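Local atomic coordinates of ASCH domain-containing protein (Pyrococcus horikoshii, PDB entry 2Z0T), a protein that is of unknown biochemical function but, with an ASCH domain of the PUA-like superfamily, probably binds RNA. Residues E13-G18 against L47-K52; D38-E43 against V101-E106; E62-E67 against N71-V76; V85-Y90 against R94-G99. All coordinates share one frame; numbering follows the deposited sequence.

Interaction 1. Residues E13-G18 against L47-K52; sequences ELIKAG and LKVKVK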
loop_
_atom_site.group_PDB
_atom_site.type_symbol
_atom_site.label_atom_id
_atom_site.label_comp_id
_atom_site.label_asym_id
_atom_site.label_seq_id
_atom_site.Cartn_x
_atom_site.Cartn_y
_atom_site.Cartn_z
ATOM N N GLU A 13 2.632 5.700 11.443
ATOM C CA GLU A 13 1.857 6.673 12.197
ATOM C C GLU A 13 0.557 7.066 11.493
ATOM O O GLU A 13 -0.494 7.153 12.129
ATOM C CB GLU A 13 2.697 7.926 12.458
ATOM C CG GLU A 13 1.974 8.985 13.274
ATOM C CD GLU A 13 2.815 10.221 13.508
ATOM O OE1 GLU A 13 3.283 10.820 12.514
ATOM O OE2 GLU A 13 3.007 10.598 14.685
ATOM N N LEU A 14 0.636 7.299 10.185
ATOM C CA LEU A 14 -0.535 7.694 9.401
ATOM C C LEU A 14 -1.619 6.624 9.388
ATOM O O LEU A 14 -2.810 6.937 9.373
ATOM C CB LEU A 14 -0.114 8.033 7.969
ATOM C CG LEU A 14 0.689 9.330 7.835
ATOM C CD1 LEU A 14 1.301 9.427 6.452
ATOM C CD2 LEU A 14 -0.227 10.517 8.108
ATOM N N ILE A 15 -1.206 5.361 9.387
ATOM C CA ILE A 15 -2.158 4.260 9.399
ATOM C C ILE A 15 -2.812 4.164 10.778
ATOM O O ILE A 15 -4.025 3.999 10.887
ATOM C CB ILE A 15 -1.466 2.924 9.059
ATOM C CG1 ILE A 15 -0.949 2.971 7.616
ATOM C CG2 ILE A 15 -2.439 1.766 9.246
ATOM C CD1 ILE A 15 -0.199 1.720 7.184
ATOM N N LYS A 16 -2.006 4.274 11.830
ATOM C CA LYS A 16 -2.534 4.211 13.190
ATOM C C LYS A 16 -3.543 5.335 13.425
ATOM O O LYS A 16 -4.551 5.143 14.107
ATOM C CB LYS A 16 -1.403 4.341 14.213
ATOM C CG LYS A 16 -0.431 3.174 14.249
ATOM C CD LYS A 16 0.631 3.400 15.321
ATOM C CE LYS A 16 1.617 2.245 15.397
ATOM N NZ LYS A 16 0.962 0.968 15.797
ATOM N N ALA A 17 -3.264 6.500 12.847
ATOM C CA ALA A 17 -4.124 7.672 12.996
ATOM C C ALA A 17 -5.380 7.625 12.125
ATOM O O ALA A 17 -6.251 8.488 12.236
ATOM C CB ALA A 17 -3.325 8.935 12.694
ATOM N N GLY A 18 -5.468 6.625 11.253
ATOM C CA GLY A 18 -6.637 6.492 10.402
ATOM C C GLY A 18 -6.634 7.332 9.138
ATOM O O GLY A 18 -7.643 7.385 8.430
ATOM N N LEU A 47 3.395 -2.517 13.773
ATOM C CA LEU A 47 1.989 -2.304 13.445
ATOM C C LEU A 47 1.383 -3.542 12.800
ATOM O O LEU A 47 2.014 -4.192 11.968
ATOM C CB LEU A 47 1.842 -1.112 12.494
ATOM C CG LEU A 47 0.450 -0.895 11.889
ATOM C CD1 LEU A 47 -0.546 -0.499 12.975
ATOM C CD2 LEU A 47 0.541 0.176 10.818
ATOM N N LYS A 48 0.160 -3.867 13.201
ATOM C CA LYS A 48 -0.558 -5.013 12.660
ATOM C C LYS A 48 -1.863 -4.491 12.077
ATOM O O LYS A 48 -2.530 -3.663 12.691
ATOM C CB LYS A 48 -0.861 -6.024 13.767
ATOM C CG LYS A 48 -1.497 -7.309 13.272
ATOM C CD LYS A 48 -2.021 -8.160 14.422
ATOM C CE LYS A 48 -0.928 -8.513 15.417
ATOM N NZ LYS A 48 -1.456 -9.390 16.502
ATOM N N VAL A 49 -2.222 -4.960 10.888
ATOM C CA VAL A 49 -3.459 -4.512 10.262
ATOM C C VAL A 49 -4.240 -5.672 9.676
ATOM O O VAL A 49 -3.681 -6.726 9.377
ATOM C CB VAL A 49 -3.191 -3.495 9.121
ATOM C CG1 VAL A 49 -2.460 -2.274 9.665
ATOM C CG2 VAL A 49 -2.383 -4.160 8.007
ATOM N N LYS A 50 -5.543 -5.465 9.529
ATOM C CA LYS A 50 -6.423 -6.463 8.936
ATOM C C LYS A 50 -6.628 -6.039 7.485
ATOM O O LYS A 50 -6.771 -4.849 7.206
ATOM C CB LYS A 50 -7.774 -6.481 9.656
ATOM C CG LYS A 50 -8.859 -7.265 8.926
ATOM C CD LYS A 50 -8.593 -8.770 8.902
ATOM C CE LYS A 50 -8.858 -9.399 10.262
ATOM N NZ LYS A 50 -8.824 -10.888 10.198
ATOM N N VAL A 51 -6.612 -7.003 6.569
ATOM C CA VAL A 51 -6.824 -6.714 5.150
ATOM C C VAL A 51 -8.327 -6.730 4.905
ATOM O O VAL A 51 -8.984 -7.753 5.112
ATOM C CB VAL A 51 -6.160 -7.776 4.248
ATOM C CG1 VAL A 51 -6.473 -7.486 2.775
ATOM C CG2 VAL A 51 -4.655 -7.780 4.472
ATOM N N LYS A 52 -8.865 -5.592 4.472
ATOM C CA LYS A 52 -10.296 -5.465 4.222
ATOM C C LYS A 52 -10.658 -5.519 2.742
ATOM O O LYS A 52 -11.805 -5.797 2.394
ATOM C CB LYS A 52 -10.816 -4.151 4.813
ATOM C CG LYS A 52 -10.383 -3.884 6.252
ATOM C CD LYS A 52 -10.876 -4.943 7.216
ATOM C CE LYS A 52 -12.385 -4.924 7.354
ATOM N NZ LYS A 52 -12.850 -5.876 8.407
#
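Ile15 and Leu47 meet in an apolar helix-on-sheet contact, where the last turn of helix 9-16 lies against the start of strand 47-57. The two branches of Leu47 divide the work. CD2 presses against Ile15, 3.7 Å from its CG2, and the side chains cross obliquely. CD1 turns the other way, to Lys16, whose NZ is 3.5 Å from Leu47 CD1. Leu47 reaches the helix because its CG is turned anti to the backbone N (chi1 171°), which carries both methyls off the strand toward 13-18. A beta-branched neighbour completes the surface: Val49 CG1 touches Ile15 CG2 at 4.1 Å, the side chains crossing at about a right angle. Isoleucine suits the helix because its CG2 can lie between two strand residues spaced two apart, while Ile105 and Pro107 of strand 100-107 also pack on it. Lysine suits the margin: its methylene chain slides past Leu47 in the opposite direction and its ammonium is hydrogen-bonded to the backbone O of Lys46. Replacing Leu47 by an alanine removes both methyls, which would probably leave a gap beside Ile15 and take away the apolar support of the Lys16 chain. Just beyond, Gly18, with positive phi, closes the helix in a Schellman motif, and the whole is typical of an alpha/beta fold in which a helix covers one side of a sheet.

Interaction 2. Residues D38-E43 against V101-E106; sequences DIIIFE and VAIEIE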
loop_
_atom_site.group_PDB
_atom_site.type_symbol
_atom_site.label_atom_id
_atom_site.label_comp_id
_atom_site.label_asym_id
_atom_site.label_seq_id
_atom_site.Cartn_x
_atom_site.Cartn_y
_atom_site.Cartn_z
ATOM N N ASP A 38 -6.991 -11.647 5.746
ATOM C CA ASP A 38 -5.605 -11.887 6.142
ATOM C C ASP A 38 -5.121 -10.763 7.043
ATOM O O ASP A 38 -5.760 -9.720 7.153
ATOM C CB ASP A 38 -4.680 -11.942 4.920
ATOM C CG ASP A 38 -4.863 -13.194 4.097
ATOM O OD1 ASP A 38 -5.582 -14.111 4.544
ATOM O OD2 ASP A 38 -4.272 -13.259 2.996
ATOM N N ILE A 39 -3.973 -10.985 7.669
ATOM C CA ILE A 39 -3.364 -10.005 8.550
ATOM C C ILE A 39 -1.975 -9.648 8.035
ATOM O O ILE A 39 -1.253 -10.509 7.527
ATOM C CB ILE A 39 -3.209 -10.561 9.988
ATOM C CG1 ILE A 39 -4.587 -10.828 10.596
ATOM C CG2 ILE A 39 -2.404 -9.589 10.846
ATOM C CD1 ILE A 39 -5.482 -9.607 10.644
ATOM N N ILE A 40 -1.607 -8.377 8.150
ATOM C CA ILE A 40 -0.277 -7.953 7.735
ATOM C C ILE A 40 0.473 -7.399 8.938
ATOM O O ILE A 40 -0.038 -6.548 9.665
ATOM C CB ILE A 40 -0.321 -6.873 6.628
ATOM C CG1 ILE A 40 -0.896 -7.471 5.340
ATOM C CG2 ILE A 40 1.091 -6.343 6.361
ATOM C CD1 ILE A 40 -1.067 -6.460 4.220
ATOM N N ILE A 41 1.678 -7.916 9.160
ATOM C CA ILE A 41 2.524 -7.461 10.257
ATOM C C ILE A 41 3.565 -6.553 9.614
ATOM O O ILE A 41 4.406 -7.015 8.840
ATOM C CB ILE A 41 3.246 -8.642 10.947
ATOM C CG1 ILE A 41 2.224 -9.673 11.428
ATOM C CG2 ILE A 41 4.078 -8.130 12.120
ATOM C CD1 ILE A 41 1.225 -9.137 12.431
ATOM N N PHE A 42 3.497 -5.263 9.925
ATOM C CA PHE A 42 4.420 -4.283 9.353
ATOM C C PHE A 42 5.658 -4.001 10.198
ATOM O O PHE A 42 5.586 -3.915 11.422
ATOM C CB PHE A 42 3.707 -2.942 9.122
ATOM C CG PHE A 42 2.797 -2.917 7.926
ATOM C CD1 PHE A 42 3.292 -3.161 6.649
ATOM C CD2 PHE A 42 1.450 -2.586 8.072
ATOM C CE1 PHE A 42 2.458 -3.075 5.530
ATOM C CE2 PHE A 42 0.608 -2.498 6.959
ATOM C CZ PHE A 42 1.116 -2.741 5.689
ATOM N N GLU A 43 6.787 -3.857 9.513
ATOM C CA GLU A 43 8.067 -3.517 10.125
ATOM C C GLU A 43 8.381 -4.216 11.445
ATOM O O GLU A 43 8.543 -3.566 12.480
ATOM C CB GLU A 43 8.129 -1.999 10.313
ATOM C CG GLU A 43 9.522 -1.416 10.471
ATOM C CD GLU A 43 10.420 -1.687 9.278
ATOM O OE1 GLU A 43 9.901 -1.830 8.148
ATOM O OE2 GLU A 43 11.654 -1.742 9.469
ATOM N N VAL A 101 -1.050 -3.063 -6.604
ATOM C CA VAL A 101 -2.176 -3.444 -5.766
ATOM C C VAL A 101 -2.443 -2.455 -4.636
ATOM O O VAL A 101 -1.517 -1.949 -3.996
ATOM C CB VAL A 101 -1.970 -4.863 -5.172
ATOM C CG1 VAL A 101 -0.714 -4.902 -4.319
ATOM C CG2 VAL A 101 -3.191 -5.270 -4.349
ATOM N N ALA A 102 -3.721 -2.155 -4.428
ATOM C CA ALA A 102 -4.141 -1.268 -3.355
ATOM C C ALA A 102 -4.716 -2.192 -2.282
ATOM O O ALA A 102 -5.734 -2.847 -2.499
ATOM C CB ALA A 102 -5.215 -0.299 -3.844
ATOM N N ILE A 103 -4.049 -2.261 -1.139
ATOM C CA ILE A 103 -4.504 -3.115 -0.046
ATOM C C ILE A 103 -5.268 -2.262 0.964
ATOM O O ILE A 103 -4.682 -1.403 1.621
ATOM C CB ILE A 103 -3.301 -3.786 0.662
ATOM C CG1 ILE A 103 -2.409 -4.478 -0.375
ATOM C CG2 ILE A 103 -3.792 -4.783 1.697
ATOM C CD1 ILE A 103 -1.125 -5.031 0.200
ATOM N N GLU A 104 -6.575 -2.487 1.074
ATOM C CA GLU A 104 -7.398 -1.732 2.016
ATOM C C GLU A 104 -7.104 -2.305 3.393
ATOM O O GLU A 104 -7.309 -3.495 3.627
ATOM C CB GLU A 104 -8.883 -1.890 1.690
ATOM C CG GLU A 104 -9.783 -0.928 2.460
ATOM C CD GLU A 104 -11.256 -1.174 2.200
ATOM O OE1 GLU A 104 -11.603 -1.516 1.051
ATOM O OE2 GLU A 104 -12.070 -1.018 3.139
ATOM N N ILE A 105 -6.625 -1.459 4.297
ATOM C CA ILE A 105 -6.247 -1.916 5.630
ATOM C C ILE A 105 -6.906 -1.200 6.804
ATOM O O ILE A 105 -7.342 -0.051 6.695
ATOM C CB ILE A 105 -4.720 -1.822 5.801
ATOM C CG1 ILE A 105 -4.260 -0.386 5.526
ATOM C CG2 ILE A 105 -4.032 -2.784 4.840
ATOM C CD1 ILE A 105 -2.778 -0.155 5.725
ATOM N N GLU A 106 -6.951 -1.905 7.932
ATOM C CA GLU A 106 -7.537 -1.402 9.170
ATOM C C GLU A 106 -6.591 -1.779 10.311
ATOM O O GLU A 106 -6.297 -2.955 10.514
ATOM C CB GLU A 106 -8.901 -2.057 9.386
ATOM C CG GLU A 106 -9.685 -1.565 10.581
ATOM C CD GLU A 106 -10.967 -2.357 10.776
ATOM O OE1 GLU A 106 -10.901 -3.484 11.315
ATOM O OE2 GLU A 106 -12.039 -1.860 10.374
#
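Ile40 meets Ile103 and Phe42 meets Ile105 in a buried apolar cluster within the mixed sheet of this PUA-like fold. Strands 39-42 and 100-107 are not neighbours: strand 47-57 runs between them, antiparallel to both, and no hydrogen bond joins 38-43 to 101-106. The contact therefore rests on side chains alone, which cross over the middle strand on its inward side. Ile40 loses the most surface here. Its unbranched arm is extended, and its terminal CD1 meets CG2 of Ile103 at 4.1 Å, the two side chains reaching toward each other tip to tip. Ile105 works differently: with chi1 at 56°, CG1 stands between the backbone N and the carbonyl carbon, and the extended arm brings CD1 to Phe42, 4.3 Å from its CE2, approaching the ring obliquely. Isoleucine fits these places because beta-branching agrees with an extended backbone while side chains from the two outer strands can meet over the middle one. Phenylalanine supplies the broad surface needed at the other end, and it touches Val49 of the middle strand and Met5 of strand 2-5 as well. Their neighbours in sequence, Ile39 and Ile41, pack instead on Lys48 on the opposite side of the sheet. Within its own strand the Phe42 ring is backed by Ile40, whose CG2 lies over the ring centre, 3.6 Å above its plane.

Interaction 3. Residues E62-E67 against N71-V76; sequences EMLEKE and NVLPGV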
loop_
_atom_site.group_PDB
_atom_site.type_symbol
_atom_site.label_atom_id
_atom_site.label_comp_id
_atom_site.label_asym_id
_atom_site.label_seq_id
_atom_site.Cartn_x
_atom_site.Cartn_y
_atom_site.Cartn_z
ATOM N N GLU A 62 -2.758 5.184 -11.842
ATOM C CA GLU A 62 -4.165 4.793 -11.852
ATOM C C GLU A 62 -4.669 4.409 -10.467
ATOM O O GLU A 62 -5.790 4.748 -10.091
ATOM C CB GLU A 62 -4.388 3.638 -12.830
ATOM C CG GLU A 62 -4.233 4.060 -14.281
ATOM C CD GLU A 62 -4.544 2.944 -15.250
ATOM O OE1 GLU A 62 -5.677 2.419 -15.209
ATOM O OE2 GLU A 62 -3.655 2.595 -16.056
ATOM N N MET A 63 -3.837 3.703 -9.707
ATOM C CA MET A 63 -4.210 3.305 -8.357
ATOM C C MET A 63 -4.471 4.552 -7.510
ATOM O O MET A 63 -5.481 4.637 -6.815
ATOM C CB MET A 63 -3.095 2.454 -7.731
ATOM C CG MET A 63 -3.402 1.922 -6.331
ATOM S SD MET A 63 -2.940 3.067 -5.010
ATOM C CE MET A 63 -1.155 2.910 -5.085
ATOM N N LEU A 64 -3.570 5.530 -7.583
ATOM C CA LEU A 64 -3.729 6.756 -6.810
ATOM C C LEU A 64 -4.965 7.564 -7.205
ATOM O O LEU A 64 -5.657 8.104 -6.345
ATOM C CB LEU A 64 -2.473 7.631 -6.937
ATOM C CG LEU A 64 -1.214 7.075 -6.260
ATOM C CD1 LEU A 64 -0.028 7.987 -6.539
ATOM C CD2 LEU A 64 -1.446 6.951 -4.761
ATOM N N GLU A 65 -5.245 7.641 -8.503
ATOM C CA GLU A 65 -6.402 8.394 -8.979
ATOM C C GLU A 65 -7.721 7.773 -8.516
ATOM O O GLU A 65 -8.659 8.483 -8.152
ATOM C CB GLU A 65 -6.370 8.486 -10.509
ATOM C CG GLU A 65 -5.046 9.024 -11.044
ATOM C CD GLU A 65 -5.038 9.230 -12.546
ATOM O OE1 GLU A 65 -5.463 8.317 -13.286
ATOM O OE2 GLU A 65 -4.586 10.309 -12.986
ATOM N N LYS A 66 -7.776 6.446 -8.511
ATOM C CA LYS A 66 -8.975 5.716 -8.112
ATOM C C LYS A 66 -9.157 5.649 -6.594
ATOM O O LYS A 66 -10.265 5.819 -6.082
ATOM C CB LYS A 66 -8.922 4.298 -8.688
ATOM C CG LYS A 66 -10.168 3.455 -8.454
ATOM C CD LYS A 66 -11.364 3.999 -9.213
ATOM C CE LYS A 66 -12.535 3.033 -9.154
ATOM N NZ LYS A 66 -12.234 1.760 -9.866
ATOM N N GLU A 67 -8.066 5.401 -5.877
ATOM C CA GLU A 67 -8.117 5.292 -4.421
ATOM C C GLU A 67 -8.116 6.639 -3.695
ATOM O O GLU A 67 -8.536 6.729 -2.539
ATOM C CB GLU A 67 -6.935 4.452 -3.922
ATOM C CG GLU A 67 -6.901 3.017 -4.447
ATOM C CD GLU A 67 -8.071 2.179 -3.966
ATOM O OE1 GLU A 67 -8.627 2.492 -2.894
ATOM O OE2 GLU A 67 -8.426 1.195 -4.653
ATOM N N ASN A 71 -5.804 9.195 0.736
ATOM C CA ASN A 71 -6.025 7.957 1.478
ATOM C C ASN A 71 -4.845 6.996 1.376
ATOM O O ASN A 71 -4.749 6.037 2.145
ATOM C CB ASN A 71 -7.285 7.259 0.966
ATOM C CG ASN A 71 -8.516 8.124 1.090
ATOM O OD1 ASN A 71 -8.841 8.602 2.175
ATOM N ND2 ASN A 71 -9.211 8.335 -0.023
ATOM N N VAL A 72 -3.948 7.258 0.431
ATOM C CA VAL A 72 -2.794 6.390 0.224
ATOM C C VAL A 72 -1.497 7.031 0.712
ATOM O O VAL A 72 -0.716 6.407 1.435
ATOM C CB VAL A 72 -2.643 6.030 -1.264
ATOM C CG1 VAL A 72 -1.589 4.946 -1.430
ATOM C CG2 VAL A 72 -3.988 5.566 -1.828
ATOM N N LEU A 73 -1.277 8.278 0.311
ATOM C CA LEU A 73 -0.084 9.023 0.692
ATOM C C LEU A 73 -0.506 10.377 1.258
ATOM O O LEU A 73 -0.410 11.401 0.583
ATOM C CB LEU A 73 0.813 9.229 -0.533
ATOM C CG LEU A 73 1.222 7.963 -1.288
ATOM C CD1 LEU A 73 1.962 8.348 -2.551
ATOM C CD2 LEU A 73 2.090 7.076 -0.396
ATOM N N PRO A 74 -0.990 10.393 2.508
ATOM C CA PRO A 74 -1.432 11.628 3.160
ATOM C C PRO A 74 -0.397 12.746 3.062
ATOM O O PRO A 74 0.779 12.538 3.351
ATOM C CB PRO A 74 -1.670 11.185 4.600
ATOM C CG PRO A 74 -2.125 9.768 4.436
ATOM C CD PRO A 74 -1.152 9.238 3.412
ATOM N N GLY A 75 -0.840 13.927 2.643
ATOM C CA GLY A 75 0.072 15.052 2.536
ATOM C C GLY A 75 0.574 15.334 1.132
ATOM O O GLY A 75 0.884 16.480 0.805
ATOM N N VAL A 76 0.667 14.301 0.301
ATOM C CA VAL A 76 1.136 14.480 -1.070
ATOM C C VAL A 76 0.052 15.200 -1.871
ATOM O O VAL A 76 -1.074 14.720 -1.991
ATOM C CB VAL A 76 1.476 13.124 -1.717
ATOM C CG1 VAL A 76 2.024 13.335 -3.118
ATOM C CG2 VAL A 76 2.500 12.394 -0.860
#
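The flat amide of Asn71 meets the carbonyl of Glu67 through its nitrogen, in the amide plane: ND2 donates to Glu67 O at 3.1 Å, nearly straight at 167°. The acceptor lies only 8° out of that plane, and the donor lies in the carbonyl plane, so the two flat groups are well set for each other. In a continuing helix this carbonyl would face the backbone N-H of Asn71; the chain has turned aside, and the side chain provides the N-H instead. A leucine here, lacking any N-H, would probably leave the Glu67 carbonyl without this donor and free the end of helix 60-67 to shift. Beneath the bond the contact is apolar. Val72 is its wedge, with CB 3.8 Å from Leu64 CD2, and its CG2 methyl 3.8 Å from Glu67 CB. The bent, unbranched chain of Met63 brings SD to 4.2 Å from Val72 CG2, a place that suits a slender thioether. Leu64 CD2 also touches Leu73 CD1, while the Glu67 carboxylate turns to Tyr57 and Arg55. A type II turn then runs from Leu73 to Val76, with glycine at its positive-phi position. This is the arrangement of a helix end packed against a short following helix, the polar bond outside and the aliphatic core beneath.

Interaction 4. Residues V85-Y90 against R94-G99; sequences VYRQFY and REKKYG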
loop_
_atom_site.group_PDB
_atom_site.type_symbol
_atom_site.label_atom_id
_atom_site.label_comp_id
_atom_site.label_asym_id
_atom_site.label_seq_id
_atom_site.Cartn_x
_atom_site.Cartn_y
_atom_site.Cartn_z
ATOM N N VAL A 85 7.022 9.080 -5.247
ATOM C CA VAL A 85 7.205 8.381 -3.981
ATOM C C VAL A 85 7.439 6.898 -4.243
ATOM O O VAL A 85 8.382 6.304 -3.716
ATOM C CB VAL A 85 5.967 8.539 -3.065
ATOM C CG1 VAL A 85 6.151 7.721 -1.790
ATOM C CG2 VAL A 85 5.756 10.006 -2.722
ATOM N N TYR A 86 6.581 6.300 -5.067
ATOM C CA TYR A 86 6.701 4.883 -5.387
ATOM C C TYR A 86 7.930 4.553 -6.223
ATOM O O TYR A 86 8.499 3.469 -6.091
ATOM C CB TYR A 86 5.440 4.393 -6.113
ATOM C CG TYR A 86 4.244 4.261 -5.203
ATOM C CD1 TYR A 86 4.249 3.353 -4.142
ATOM C CD2 TYR A 86 3.115 5.057 -5.382
ATOM C CE1 TYR A 86 3.160 3.243 -3.283
ATOM C CE2 TYR A 86 2.021 4.956 -4.530
ATOM C CZ TYR A 86 2.051 4.049 -3.483
ATOM O OH TYR A 86 0.977 3.961 -2.634
ATOM N N ARG A 87 8.350 5.486 -7.073
ATOM C CA ARG A 87 9.507 5.246 -7.924
ATOM C C ARG A 87 10.783 5.062 -7.109
ATOM O O ARG A 87 11.749 4.465 -7.579
ATOM C CB ARG A 87 9.686 6.388 -8.925
ATOM C CG ARG A 87 10.582 6.011 -10.099
ATOM C CD ARG A 87 10.004 4.813 -10.843
ATOM N NE ARG A 87 8.743 5.149 -11.495
ATOM C CZ ARG A 87 7.754 4.289 -11.710
ATOM N NH1 ARG A 87 7.865 3.027 -11.319
ATOM N NH2 ARG A 87 6.650 4.693 -12.324
ATOM N N GLN A 88 10.784 5.571 -5.883
ATOM C CA GLN A 88 11.951 5.430 -5.023
ATOM C C GLN A 88 12.062 3.980 -4.561
ATOM O O GLN A 88 13.148 3.504 -4.227
ATOM C CB GLN A 88 11.829 6.357 -3.811
ATOM C CG GLN A 88 11.589 7.813 -4.179
ATOM C CD GLN A 88 12.581 8.324 -5.208
ATOM O OE1 GLN A 88 13.794 8.292 -4.990
ATOM N NE2 GLN A 88 12.068 8.798 -6.341
ATOM N N PHE A 89 10.931 3.280 -4.562
ATOM C CA PHE A 89 10.878 1.882 -4.139
ATOM C C PHE A 89 10.794 0.901 -5.301
ATOM O O PHE A 89 11.425 -0.156 -5.279
ATOM C CB PHE A 89 9.645 1.626 -3.263
ATOM C CG PHE A 89 9.574 2.468 -2.028
ATOM C CD1 PHE A 89 10.517 2.329 -1.016
ATOM C CD2 PHE A 89 8.531 3.373 -1.854
ATOM C CE1 PHE A 89 10.421 3.078 0.154
ATOM C CE2 PHE A 89 8.426 4.126 -0.691
ATOM C CZ PHE A 89 9.372 3.978 0.316
ATOM N N TYR A 90 10.004 1.255 -6.311
ATOM C CA TYR A 90 9.773 0.366 -7.442
ATOM C C TYR A 90 10.057 0.969 -8.810
ATOM O O TYR A 90 9.550 2.040 -9.144
ATOM C CB TYR A 90 8.317 -0.104 -7.403
ATOM C CG TYR A 90 7.829 -0.436 -6.008
ATOM C CD1 TYR A 90 8.342 -1.527 -5.312
ATOM C CD2 TYR A 90 6.862 0.352 -5.379
ATOM C CE1 TYR A 90 7.909 -1.831 -4.025
ATOM C CE2 TYR A 90 6.420 0.055 -4.086
ATOM C CZ TYR A 90 6.951 -1.036 -3.417
ATOM O OH TYR A 90 6.545 -1.323 -2.132
ATOM N N ARG A 94 9.336 -3.238 -13.200
ATOM C CA ARG A 94 8.585 -4.084 -12.275
ATOM C C ARG A 94 7.111 -3.689 -12.268
ATOM O O ARG A 94 6.231 -4.549 -12.215
ATOM C CB ARG A 94 9.166 -3.975 -10.860
ATOM C CG ARG A 94 10.495 -4.695 -10.682
ATOM C CD ARG A 94 11.225 -4.220 -9.430
ATOM N NE ARG A 94 10.572 -4.626 -8.191
ATOM C CZ ARG A 94 10.866 -4.123 -6.993
ATOM N NH1 ARG A 94 11.799 -3.186 -6.875
ATOM N NH2 ARG A 94 10.239 -4.568 -5.912
ATOM N N GLU A 95 6.848 -2.387 -12.323
ATOM C CA GLU A 95 5.481 -1.876 -12.330
ATOM C C GLU A 95 4.730 -2.429 -13.541
ATOM O O GLU A 95 3.604 -2.908 -13.424
ATOM C CB GLU A 95 5.491 -0.343 -12.375
ATOM C CG GLU A 95 4.109 0.298 -12.333
ATOM C CD GLU A 95 4.160 1.811 -12.369
ATOM O OE1 GLU A 95 5.277 2.369 -12.438
ATOM O OE2 GLU A 95 3.082 2.447 -12.331
ATOM N N LYS A 96 5.366 -2.367 -14.706
ATOM C CA LYS A 96 4.760 -2.869 -15.935
ATOM C C LYS A 96 4.597 -4.389 -15.922
ATOM O O LYS A 96 3.618 -4.923 -16.445
ATOM C CB LYS A 96 5.606 -2.450 -17.144
ATOM C CG LYS A 96 5.420 -0.997 -17.580
ATOM C CD LYS A 96 5.655 -0.021 -16.435
ATOM C CE LYS A 96 5.578 1.429 -16.890
ATOM N NZ LYS A 96 5.780 2.375 -15.753
ATOM N N LYS A 97 5.553 -5.081 -15.313
ATOM C CA LYS A 97 5.526 -6.538 -15.246
ATOM C C LYS A 97 4.484 -7.135 -14.297
ATOM O O LYS A 97 3.832 -8.132 -14.626
ATOM C CB LYS A 97 6.909 -7.061 -14.839
ATOM C CG LYS A 97 6.973 -8.568 -14.656
ATOM C CD LYS A 97 8.322 -9.003 -14.114
ATOM C CE LYS A 97 8.388 -10.509 -13.931
ATOM N NZ LYS A 97 9.698 -10.931 -13.354
ATOM N N TYR A 98 4.323 -6.525 -13.130
ATOM C CA TYR A 98 3.399 -7.037 -12.115
ATOM C C TYR A 98 2.081 -6.304 -11.918
ATOM O O TYR A 98 1.085 -6.910 -11.519
ATOM C CB TYR A 98 4.104 -7.076 -10.758
ATOM C CG TYR A 98 5.314 -7.971 -10.699
ATOM C CD1 TYR A 98 5.185 -9.356 -10.774
ATOM C CD2 TYR A 98 6.593 -7.433 -10.560
ATOM C CE1 TYR A 98 6.301 -10.187 -10.711
ATOM C CE2 TYR A 98 7.717 -8.255 -10.497
ATOM C CZ TYR A 98 7.563 -9.628 -10.572
ATOM O OH TYR A 98 8.669 -10.445 -10.509
ATOM N N GLY A 99 2.066 -5.006 -12.183
ATOM C CA GLY A 99 0.855 -4.247 -11.941
ATOM C C GLY A 99 0.976 -3.731 -10.515
ATOM O O GLY A 99 1.974 -4.004 -9.845
#
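Arg87 and Glu95 make the tight part of this contact, a salt bridge between helices 79-87 and 92-98. Both terminal nitrogens of the arginine grip one oxygen: NH2 is 2.7 Å from Glu95 OE1 and meets its syn lone pair, while NH1, at 2.9 Å, comes nearly along the C-O axis of the same atom. The oxygen lies in the guanidinium plane, and the carboxylate is turned only 30° from it. Bends at chi2 and chi3 curl the arginine back, so that NH1 also donates to Tyr90 O. Glu95 is extended and buried, and its OE2 is engaged by the backbone N of Phe60. The other side is looser. There Arg94 lies at the margin, its guanidinium turned face-on to the edge of the Tyr90 ring, with NH2 3.6 Å from Tyr90 CD1 and the planes 82° apart. This is packing against a ring edge, and a long arginine can provide it while its charge stays near the surface. Lys96, which is exposed, adds a weak hydrogen bond within a salt bridge, NZ to Glu95 OE1 at 3.4 Å, completing a salt-bridge network. Arg87 and Lys96 thus share one carboxylate oxygen, whose negative charge probably offsets the closeness of two cations with NH2 and NZ 4.2 Å apart.

Interactions 1 and 2 share one sheet, their centres 8 Å apart: Leu47 O and Phe42 N, 2.7 Å apart, probably form a hydrogen bond between adjoining strands. Interaction 3 has its centre about 16 Å from theirs. It touches the strand of interaction 2 where Met63 CG lies 3.8 Å from Ala102 CB, and meets interaction 1 through Leu14 and Pro74. Tyr86 then joins interaction 3 to interaction 4, with its CE2 3.9 Å from Leu73 CD1. Interactions 1 and 4 lie on opposite sides of the chain's centre, their own centres about 22 Å apart. Along the chain, interactions 3 and 4 both fall within the loop closed by interaction 2, so the helices of residues 60-98 lie between strands 39-42 and 100-107 in sequence.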